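Local structure of antigen 43 (Escherichia coli, 4KH3) at residues A[193-196]-A[197-201]; A[266-269]-A[270-274]; A[283-287]-A[288-292]. The protein mediates bacterial clumping by a Velcro-like self-association, probably of its alpha domain, as an autotransporter. One frame throughout, in Å; residues are numbered along the deposited sequence. Where two conformers were deposited one is given.

Contact 1: residues A[193-196]-A[197-201]; sequences QTVH and GEAHN
Val195 and Ala199 face each other across a corner between two short strands, 193-195 and 198-200. Val195 CG2 lies 3.9 Å from Ala199 CB. The other methyl of Val195 turns toward the bend itself. Val195 CG1 is anti to the backbone N (chi1 -178°), which sets it 3.4 Å from Gly197 O. One valine thus covers both the turn and the start of the next strand. The amide of Gln193 closes the packed side. Its chain is extended and carries the amide up to the methyl of Ala199, with Gln193 OE1 3.8 Å from Ala199 CB. The polar ends of this amide are bound by the rungs next to it. OE1 accepts a hydrogen bond from Gln209 NE2, and NE2 donates one to Gln174 OE1. These two bonds fix the rotation of the buried amide. Ile176 adds apolar cover to Val195 and Ala199.

The other side is looser. Glu198 and His200 start away from strand 193-195. So does His196 for the most part, although its CB still touches Gly197. All three are partly exposed. The ring of His196 meets that of His212 on the next rung. Water 1 makes only weak links, 3.4 Å from Gln193 NE2 and 3.4 Å from His200 O. The strand directions differ by 126°, so the chain turns a sharp corner and does not form a hairpin. A buried apolar corner, with a glutamine bonded to its counterparts on the coils before and after, belongs here to a coil of a parallel beta-helix.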
ATOM      1  N   GLN A 193      -6.304  11.069   1.015  1.00 14.55           N
ATOM      2  CA  GLN A 193      -5.781  12.421   0.942  1.00 14.68           C
ATOM      3  C   GLN A 193      -4.479  12.391   0.138  1.00 21.02           C
ATOM      4  O   GLN A 193      -3.596  11.565   0.386  1.00 17.53           O
ATOM      5  CB  GLN A 193      -5.522  12.950   2.336  1.00 16.96           C
ATOM      6  CG  GLN A 193      -4.768  14.243   2.411  1.00 16.69           C
ATOM      7  CD  GLN A 193      -4.337  14.535   3.838  1.00 20.57           C
ATOM      8  OE1 GLN A 193      -3.528  13.803   4.413  1.00 23.61           O
ATOM      9  NE2 GLN A 193      -4.895  15.586   4.422  1.00 12.45           N
ATOM     10  N   THR A 194      -4.394  13.275  -0.846  1.00 14.52           N
ATOM     11  CA  THR A 194      -3.244  13.384  -1.710  1.00 15.72           C
ATOM     12  C   THR A 194      -2.579  14.681  -1.329  1.00 16.45           C
ATOM     13  O   THR A 194      -3.216  15.730  -1.347  1.00 20.21           O
ATOM     14  CB  THR A 194      -3.675  13.490  -3.181  1.00 22.32           C
ATOM     15  OG1 THR A 194      -4.516  12.383  -3.510  1.00 28.72           O
ATOM     16  CG2 THR A 194      -2.466  13.491  -4.092  1.00 23.76           C
ATOM     17  N   VAL A 195      -1.300  14.618  -0.989  1.00 17.35           N
ATOM     18  CA  VAL A 195      -0.603  15.785  -0.471  1.00 21.48           C
ATOM     19  C   VAL A 195       0.471  16.318  -1.423  1.00 21.61           C
ATOM     20  O   VAL A 195       1.535  15.726  -1.548  1.00 22.63           O
ATOM     21  CB  VAL A 195       0.072  15.458   0.867  1.00 17.25           C
ATOM     22  CG1 VAL A 195       0.749  16.694   1.438  1.00 14.78           C
ATOM     23  CG2 VAL A 195      -0.948  14.873   1.849  1.00 16.62           C
ATOM     24  N   HIS A 196       0.197  17.440  -2.080  1.00 20.17           N
ATOM     25  CA  HIS A 196       1.243  18.169  -2.787  1.00 20.21           C
ATOM     26  C   HIS A 196       1.740  19.303  -1.916  1.00 24.01           C
ATOM     27  O   HIS A 196       2.864  19.774  -2.089  1.00 23.94           O
ATOM     28  CB  HIS A 196       0.730  18.738  -4.104  1.00 22.98           C
ATOM     29  CG  HIS A 196       0.130  17.715  -5.005  1.00 23.97           C
ATOM     30  ND1 HIS A 196       0.889  16.918  -5.837  1.00 19.88           N
ATOM     31  CD2 HIS A 196      -1.160  17.347  -5.207  1.00 25.00           C
ATOM     32  CE1 HIS A 196       0.094  16.108  -6.510  1.00 27.41           C
ATOM     33  NE2 HIS A 196      -1.154  16.348  -6.148  1.00 24.41           N
ATOM     34  N   GLY A 197       0.893  19.742  -0.985  1.00 21.21           N
ATOM     35  CA  GLY A 197       1.231  20.844  -0.100  1.00 20.57           C
ATOM     36  C   GLY A 197       1.656  20.348   1.266  1.00 25.20           C
ATOM     37  O   GLY A 197       2.583  19.540   1.370  1.00 18.86           O
ATOM     38  N   GLU A 198       0.969  20.819   2.308  1.00 19.96           N
ATOM     39  CA  GLU A 198       1.225  20.375   3.675  1.00 18.68           C
ATOM     40  C   GLU A 198       0.014  19.700   4.334  1.00 24.06           C
ATOM     41  O   GLU A 198      -1.122  20.186   4.238  1.00 19.04           O
ATOM     42  CB  GLU A 198       1.658  21.560   4.551  1.00 23.70           C
ATOM     43  CG  GLU A 198       2.876  22.321   4.071  1.00 37.01           C
ATOM     44  CD  GLU A 198       4.095  22.076   4.933  1.00 50.03           C
ATOM     45  OE1 GLU A 198       3.980  21.332   5.935  1.00 49.63           O
ATOM     46  OE2 GLU A 198       5.169  22.632   4.606  1.00 60.62           O
ATOM     47  N   ALA A 199       0.267  18.593   5.026  1.00 19.39           N
ATOM     48  CA  ALA A 199      -0.742  17.971   5.874  1.00 22.32           C
ATOM     49  C   ALA A 199      -0.214  17.850   7.305  1.00 23.81           C
ATOM     50  O   ALA A 199       0.806  17.199   7.546  1.00 22.82           O
ATOM     51  CB  ALA A 199      -1.145  16.596   5.330  1.00 15.47           C
ATOM     52  N   HIS A 200      -0.908  18.494   8.237  0.57 20.63           N
ATOM     53  CA  HIS A 200      -0.537  18.456   9.644  0.57 21.81           C
ATOM     54  C   HIS A 200      -1.602  17.718  10.436  0.57 21.56           C
ATOM     55  O   HIS A 200      -2.794  17.993  10.300  0.57 22.82           O
ATOM     56  CB  HIS A 200      -0.373  19.872  10.198  0.57 21.61           C
ATOM     57  CG  HIS A 200       0.771  20.628   9.599  0.57 22.98           C
ATOM     58  ND1 HIS A 200       1.909  20.005   9.129  0.57 25.00           N
ATOM     59  CD2 HIS A 200       0.960  21.948   9.400  0.57 28.64           C
ATOM     60  CE1 HIS A 200       2.741  20.913   8.657  0.57 23.47           C
ATOM     61  NE2 HIS A 200       2.188  22.101   8.800  0.57 25.39           N
ATOM     62  N   ASN A 201      -1.161  16.774  11.259  1.00 20.53           N
ATOM     63  CA  ASN A 201      -2.059  16.021  12.147  1.00 18.38           C
ATOM     64  C   ASN A 201      -3.160  15.269  11.405  1.00 22.92           C
ATOM     65  O   ASN A 201      -4.300  15.701  11.344  1.00 29.44           O
ATOM     66  CB  ASN A 201      -2.671  16.923  13.225  1.00 18.27           C
ATOM     67  CG  ASN A 201      -1.635  17.814  13.885  1.00 24.77           C
ATOM     68  OD1 ASN A 201      -0.570  17.351  14.281  1.00 29.49           O
ATOM     69  ND2 ASN A 201      -1.942  19.100  14.000  1.00 24.84           N
TER
HETATM   70  O   HOH W   1      -4.264  16.832   7.495  1.00 18.56           O

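Contact 2: residues A[266-269]-A[270-274]; sequences LVTS and TAATV
Leu266 and Val274 pass each other in opposite directions where the chain bends from strand 266-269 toward strand 273-274. Their methyls meet side on, with Leu266 CD1 4.0 Å from Val274 CG1. The leucine CG is anti to the backbone N (chi1 173°), which carries its branched end out toward the valine. Phe283 from the next strand covers both residues.

Thr268 meets the second methyl of the valine differently. The two side chains reach toward each other tip to tip, and Thr268 OG1 stands 3.8 Å from Val274 CG2. The same oxygen, Thr268 OG1, lies close to the methyl of the turn, 3.1 Å from Ala272 CB. Its polar need is met on the rung before, by a hydrogen bond with Val249 O. The hydroxyl is therefore held at a buried site among methyl groups. Val249 also touches Ala272 and Val274.

Ser269 is set apart from this buried row and works on the backbone. Its OG sits between the backbone N and the carbonyl carbon (chi1 71°). From there Ser269 OG accepts a hydrogen bond from Ala271 N at 3.3 Å. Ser269 O accepts a second, from Ala272 N at 3.1 Å. This donor stands well above the carbonyl plane, 57° out of it. Thr270 points mostly away from strand 266-269, though its CB touches Ser269. Its OG1 is hydrogen-bonded to Leu304 N on the following coil. Two bonds accepted by Ser269 brace the bend. The first is an ST turn and the second closes a type I beta turn, together forming a corner between two faces of a parallel beta-helix.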
ATOM      1  N   LEU A 266       6.192  -1.539   8.228  1.00 18.12           N
ATOM      2  CA  LEU A 266       7.027  -0.613   7.456  1.00 15.04           C
ATOM      3  C   LEU A 266       7.401  -1.268   6.142  1.00 19.43           C
ATOM      4  O   LEU A 266       7.958  -2.368   6.111  1.00 19.39           O
ATOM      5  CB  LEU A 266       8.290  -0.217   8.229  1.00 20.36           C
ATOM      6  CG  LEU A 266       9.359   0.619   7.513  1.00 19.67           C
ATOM      7  CD1 LEU A 266       8.870   2.032   7.232  1.00 13.99           C
ATOM      8  CD2 LEU A 266      10.658   0.649   8.317  1.00 16.67           C
ATOM      9  N   VAL A 267       7.066  -0.600   5.050  1.00 22.12           N
ATOM     10  CA  VAL A 267       7.383  -1.098   3.721  1.00 20.00           C
ATOM     11  C   VAL A 267       8.311  -0.102   3.044  1.00 24.79           C
ATOM     12  O   VAL A 267       7.948   1.057   2.827  1.00 25.15           O
ATOM     13  CB  VAL A 267       6.108  -1.282   2.903  1.00 21.73           C
ATOM     14  CG1 VAL A 267       6.441  -1.651   1.472  1.00 15.38           C
ATOM     15  CG2 VAL A 267       5.248  -2.348   3.545  1.00 14.26           C
ATOM     16  N   THR A 268       9.526  -0.536   2.742  1.00 22.85           N
ATOM     17  CA  THR A 268      10.494   0.374   2.151  1.00 19.28           C
ATOM     18  C   THR A 268      11.677  -0.380   1.533  1.00 26.82           C
ATOM     19  O   THR A 268      11.653  -1.606   1.401  1.00 21.06           O
ATOM     20  CB  THR A 268      10.973   1.415   3.191  1.00 17.61           C
ATOM     21  OG1 THR A 268      11.658   2.483   2.536  1.00 23.94           O
ATOM     22  CG2 THR A 268      11.875   0.777   4.243  1.00 19.67           C
ATOM     23  N   SER A 269      12.705   0.358   1.136  1.00 24.06           N
ATOM     24  CA  SER A 269      13.887  -0.261   0.565  1.00 25.01           C
ATOM     25  C   SER A 269      15.090   0.596   0.894  1.00 30.68           C
ATOM     26  O   SER A 269      14.969   1.644   1.540  1.00 25.41           O
ATOM     27  CB  SER A 269      13.744  -0.393  -0.950  1.00 20.51           C
ATOM     28  OG  SER A 269      13.833   0.886  -1.554  1.00 18.45           O
ATOM     29  N   THR A 270      16.254   0.164   0.427  1.00 28.34           N
ATOM     30  CA  THR A 270      17.495   0.836   0.774  1.00 22.04           C
ATOM     31  C   THR A 270      17.650   2.111  -0.037  1.00 19.36           C
ATOM     32  O   THR A 270      18.555   2.899   0.199  1.00 24.45           O
ATOM     33  CB  THR A 270      18.702  -0.103   0.603  1.00 23.21           C
ATOM     34  OG1 THR A 270      18.574  -0.811  -0.631  1.00 26.83           O
ATOM     35  CG2 THR A 270      18.736  -1.131   1.720  1.00 18.50           C
ATOM     36  N   ALA A 271      16.746   2.321  -0.989  1.00 22.65           N
ATOM     37  CA  ALA A 271      16.742   3.549  -1.785  1.00 24.23           C
ATOM     38  C   ALA A 271      15.886   4.654  -1.147  1.00 27.91           C
ATOM     39  O   ALA A 271      15.741   5.737  -1.710  1.00 28.11           O
ATOM     40  CB  ALA A 271      16.267   3.261  -3.216  1.00 21.54           C
ATOM     41  N   ALA A 272      15.320   4.380   0.023  1.00 21.78           N
ATOM     42  CA  ALA A 272      14.517   5.380   0.734  1.00 28.71           C
ATOM     43  C   ALA A 272      15.245   5.883   1.975  1.00 25.51           C
ATOM     44  O   ALA A 272      16.255   5.310   2.392  1.00 24.81           O
ATOM     45  CB  ALA A 272      13.151   4.800   1.119  1.00 20.59           C
ATOM     46  N   THR A 273      14.730   6.952   2.567  1.00 18.38           N
ATOM     47  CA  THR A 273      15.263   7.453   3.831  1.00 19.12           C
ATOM     48  C   THR A 273      14.211   7.345   4.929  1.00 24.93           C
ATOM     49  O   THR A 273      13.150   7.961   4.845  1.00 25.64           O
ATOM     50  CB  THR A 273      15.682   8.911   3.721  1.00 22.21           C
ATOM     51  OG1 THR A 273      16.599   9.050   2.631  1.00 25.76           O
ATOM     52  CG2 THR A 273      16.342   9.369   5.027  1.00 14.94           C
ATOM     53  N   VAL A 274      14.492   6.544   5.951  1.00 21.14           N
ATOM     54  CA  VAL A 274      13.544   6.331   7.033  1.00 20.64           C
ATOM     55  C   VAL A 274      14.302   6.275   8.351  1.00 21.89           C
ATOM     56  O   VAL A 274      15.209   5.468   8.503  1.00 24.75           O
ATOM     57  CB  VAL A 274      12.756   5.006   6.837  1.00 23.32           C
ATOM     58  CG1 VAL A 274      11.649   4.884   7.857  1.00 23.55           C
ATOM     59  CG2 VAL A 274      12.185   4.916   5.428  1.00 14.49           C
TER

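Contact 3: residues A[283-287]-A[288-292]; sequences FSVVA and GKADN
Ser284 and Asp291 form a hydrogen-bonded pair in a tight beta hairpin. Strands 283-286 and 289-291 run antiparallel and are joined by a type I' turn from Val286 to Lys289. Ser284 N donates to Asp291 O at 3.0 Å, in the carbonyl plane. Asp291 N returns a bond to Ser284 O at 2.8 Å, almost in line with the carbonyl bond. Nearer the turn, Val286 N binds Lys289 O at 2.8 Å. The closing bond, Lys289 N to Val286 O, is 2.9 Å long but comes from above the carbonyl plane, 56° out of it. Ala287 and Gly288 form the tip, both with positive phi, as this turn type requires.

Between the two bonded pairs lies the non-hydrogen-bonded pair Val285 and Ala290. Their side chains point to the buried face, where Val285 CG2 is 4.1 Å from Ala290 CB. Phe283 holds its CG between the backbone N and the carbonyl carbon (chi1 77°). Its ring leads away from strand 289-291, while Phe283 CB lies 3.2 Å from Asn292 O, at the open end of the hairpin.

The next shell fixes the polar side chains. Asp291 OD1 accepts hydrogen bonds from Asn311 ND2 and from Thr310 OG1, and Lys289 NZ also bonds to Thr310 OG1. In one of its two conformers, Asn292 ND2 is hydrogen-bonded to Ala282 O, near the start of the hairpin. On the face of Ser284, Asp291, Val286 and Lys289, the serine hydroxyl is also hydrogen-bonded to a malonate ion, probably from the crystallisation liquor. Water 2 bridges the strands on this face, donating to Ser284 OG at 2.7 Å and to Lys289 O at 2.7 Å.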
ATOM      1  N   PHE A 283      16.266   2.809  14.730  1.00 20.11           N
ATOM      2  CA  PHE A 283      16.483   2.116  13.475  1.00 22.86           C
ATOM      3  C   PHE A 283      16.602   3.175  12.409  1.00 22.50           C
ATOM      4  O   PHE A 283      16.140   4.300  12.593  1.00 22.66           O
ATOM      5  CB  PHE A 283      15.331   1.154  13.144  1.00 22.89           C
ATOM      6  CG  PHE A 283      14.089   1.834  12.613  1.00 25.95           C
ATOM      7  CD1 PHE A 283      13.921   2.053  11.250  1.00 17.38           C
ATOM      8  CD2 PHE A 283      13.083   2.236  13.479  1.00 22.84           C
ATOM      9  CE1 PHE A 283      12.790   2.675  10.767  1.00 24.11           C
ATOM     10  CE2 PHE A 283      11.942   2.853  12.998  1.00 21.20           C
ATOM     11  CZ  PHE A 283      11.795   3.071  11.641  1.00 20.16           C
ATOM     12  N   SER A 284      17.208   2.808  11.289  1.00 22.41           N
ATOM     13  CA  SER A 284      17.423   3.755  10.212  1.00 21.07           C
ATOM     14  C   SER A 284      17.592   3.061   8.876  1.00 16.77           C
ATOM     15  O   SER A 284      18.063   1.935   8.795  1.00 23.21           O
ATOM     16  CB  SER A 284      18.651   4.600  10.495  1.00 24.35           C
ATOM     17  OG  SER A 284      19.762   3.758  10.732  1.00 38.82           O
ATOM     18  N   VAL A 285      17.143   3.743   7.835  1.00 18.91           N
ATOM     19  CA  VAL A 285      17.467   3.404   6.469  1.00 20.76           C
ATOM     20  C   VAL A 285      17.979   4.722   5.928  1.00 27.43           C
ATOM     21  O   VAL A 285      17.203   5.654   5.680  1.00 20.01           O
ATOM     22  CB  VAL A 285      16.242   2.951   5.666  1.00 23.22           C
ATOM     23  CG1 VAL A 285      16.668   2.467   4.299  1.00 18.83           C
ATOM     24  CG2 VAL A 285      15.490   1.843   6.402  1.00 23.28           C
ATOM     25  N   VAL A 286      19.300   4.808   5.802  1.00 26.98           N
ATOM     26  CA  VAL A 286      19.965   6.043   5.420  1.00 29.16           C
ATOM     27  C   VAL A 286      21.091   5.766   4.417  1.00 25.49           C
ATOM     28  O   VAL A 286      21.948   4.907   4.654  1.00 21.05           O
ATOM     29  CB  VAL A 286      20.552   6.742   6.666  1.00 26.76           C
ATOM     30  CG1 VAL A 286      21.505   7.841   6.270  1.00 29.58           C
ATOM     31  CG2 VAL A 286      19.447   7.301   7.516  1.00 28.76           C
ATOM     32  N   ALA A 287      21.069   6.493   3.298  1.00 34.16           N
ATOM     33  CA  ALA A 287      22.146   6.467   2.304  1.00 29.20           C
ATOM     34  C   ALA A 287      22.530   5.048   1.916  1.00 22.48           C
ATOM     35  O   ALA A 287      23.710   4.694   1.900  1.00 27.56           O
ATOM     36  CB  ALA A 287      23.384   7.249   2.814  1.00 20.80           C
ATOM     37  N   GLY A 288      21.522   4.231   1.639  1.00 19.20           N
ATOM     38  CA  GLY A 288      21.739   2.884   1.152  1.00 22.04           C
ATOM     39  C   GLY A 288      21.983   1.861   2.237  1.00 27.09           C
ATOM     40  O   GLY A 288      22.260   0.702   1.941  1.00 30.47           O
ATOM     41  N   LYS A 289      21.882   2.276   3.496  1.00 24.95           N
ATOM     42  CA  LYS A 289      22.169   1.364   4.605  1.00 23.54           C
ATOM     43  C   LYS A 289      21.027   1.288   5.631  1.00 23.25           C
ATOM     44  O   LYS A 289      20.560   2.309   6.139  1.00 21.70           O
ATOM     45  CB  LYS A 289      23.477   1.772   5.279  1.00 20.34           C
ATOM     46  CG  LYS A 289      23.715   1.151   6.637  1.00 30.31           C
ATOM     47  CD  LYS A 289      24.208  -0.270   6.548  1.00 27.93           C
ATOM     48  CE  LYS A 289      25.069  -0.604   7.768  1.00 32.58           C
ATOM     49  NZ  LYS A 289      24.315  -0.473   9.044  1.00 36.90           N
ATOM     50  N   ALA A 290      20.587   0.071   5.927  1.00 22.82           N
ATOM     51  CA  ALA A 290      19.537  -0.163   6.921  1.00 24.68           C
ATOM     52  C   ALA A 290      20.095  -0.765   8.211  1.00 22.96           C
ATOM     53  O   ALA A 290      21.012  -1.585   8.177  1.00 27.77           O
ATOM     54  CB  ALA A 290      18.440  -1.074   6.341  1.00 20.50           C
ATOM     55  N   ASP A 291      19.546  -0.359   9.347  1.00 23.49           N
ATOM     56  CA  ASP A 291      19.926  -0.962  10.620  1.00 22.69           C
ATOM     57  C   ASP A 291      18.739  -1.030  11.588  1.00 25.94           C
ATOM     58  O   ASP A 291      18.040  -0.033  11.792  1.00 19.43           O
ATOM     59  CB  ASP A 291      21.098  -0.203  11.258  1.00 20.08           C
ATOM     60  CG  ASP A 291      21.561  -0.831  12.570  1.00 24.35           C
ATOM     61  OD1 ASP A 291      21.535  -2.072  12.696  1.00 26.59           O
ATOM     62  OD2 ASP A 291      21.948  -0.081  13.486  1.00 31.70           O
ATOM     63  N   ASN A 292      18.534  -2.212  12.172  0.52 25.44           N
ATOM     64  CA  ASN A 292      17.497  -2.466  13.179  0.52 25.35           C
ATOM     65  C   ASN A 292      16.067  -2.325  12.655  0.52 25.74           C
ATOM     66  O   ASN A 292      15.140  -2.005  13.399  0.52 27.36           O
ATOM     67  CB  ASN A 292      17.707  -1.618  14.443  0.52 24.48           C
ATOM     68  CG  ASN A 292      16.875  -2.109  15.624  0.52 29.49           C
ATOM     69  OD1 ASN A 292      16.598  -3.307  15.751  0.52 28.58           O
ATOM     70  ND2 ASN A 292      16.457  -1.181  16.480  0.52 26.96           N
TER
HETATM   71  O   HOH W   2      21.257   2.939   8.656  1.00 26.89           O

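In the fold
The three contacts follow in series along the chain, and none nests within or crosses another. Contact 1 closes a corner of the beta-helix between strand 192-195 and strand 198-205. Contact 2 closes the equivalent corner four coils later, between strands 265-269 and 273-278. The two corners are about 15 Å apart at their nearest atoms. Contact 3 follows soon after and closes a hairpin between strands 281-286 and 289-291. It touches contact 2, where Val285 N probably bonds to Val274 O. The hairpin inserts an antiparallel strand between 273-278 and 289-291. Strand 289-291 then pairs in parallel with 308-310, while strand 265-269 pairs directly with 300-303.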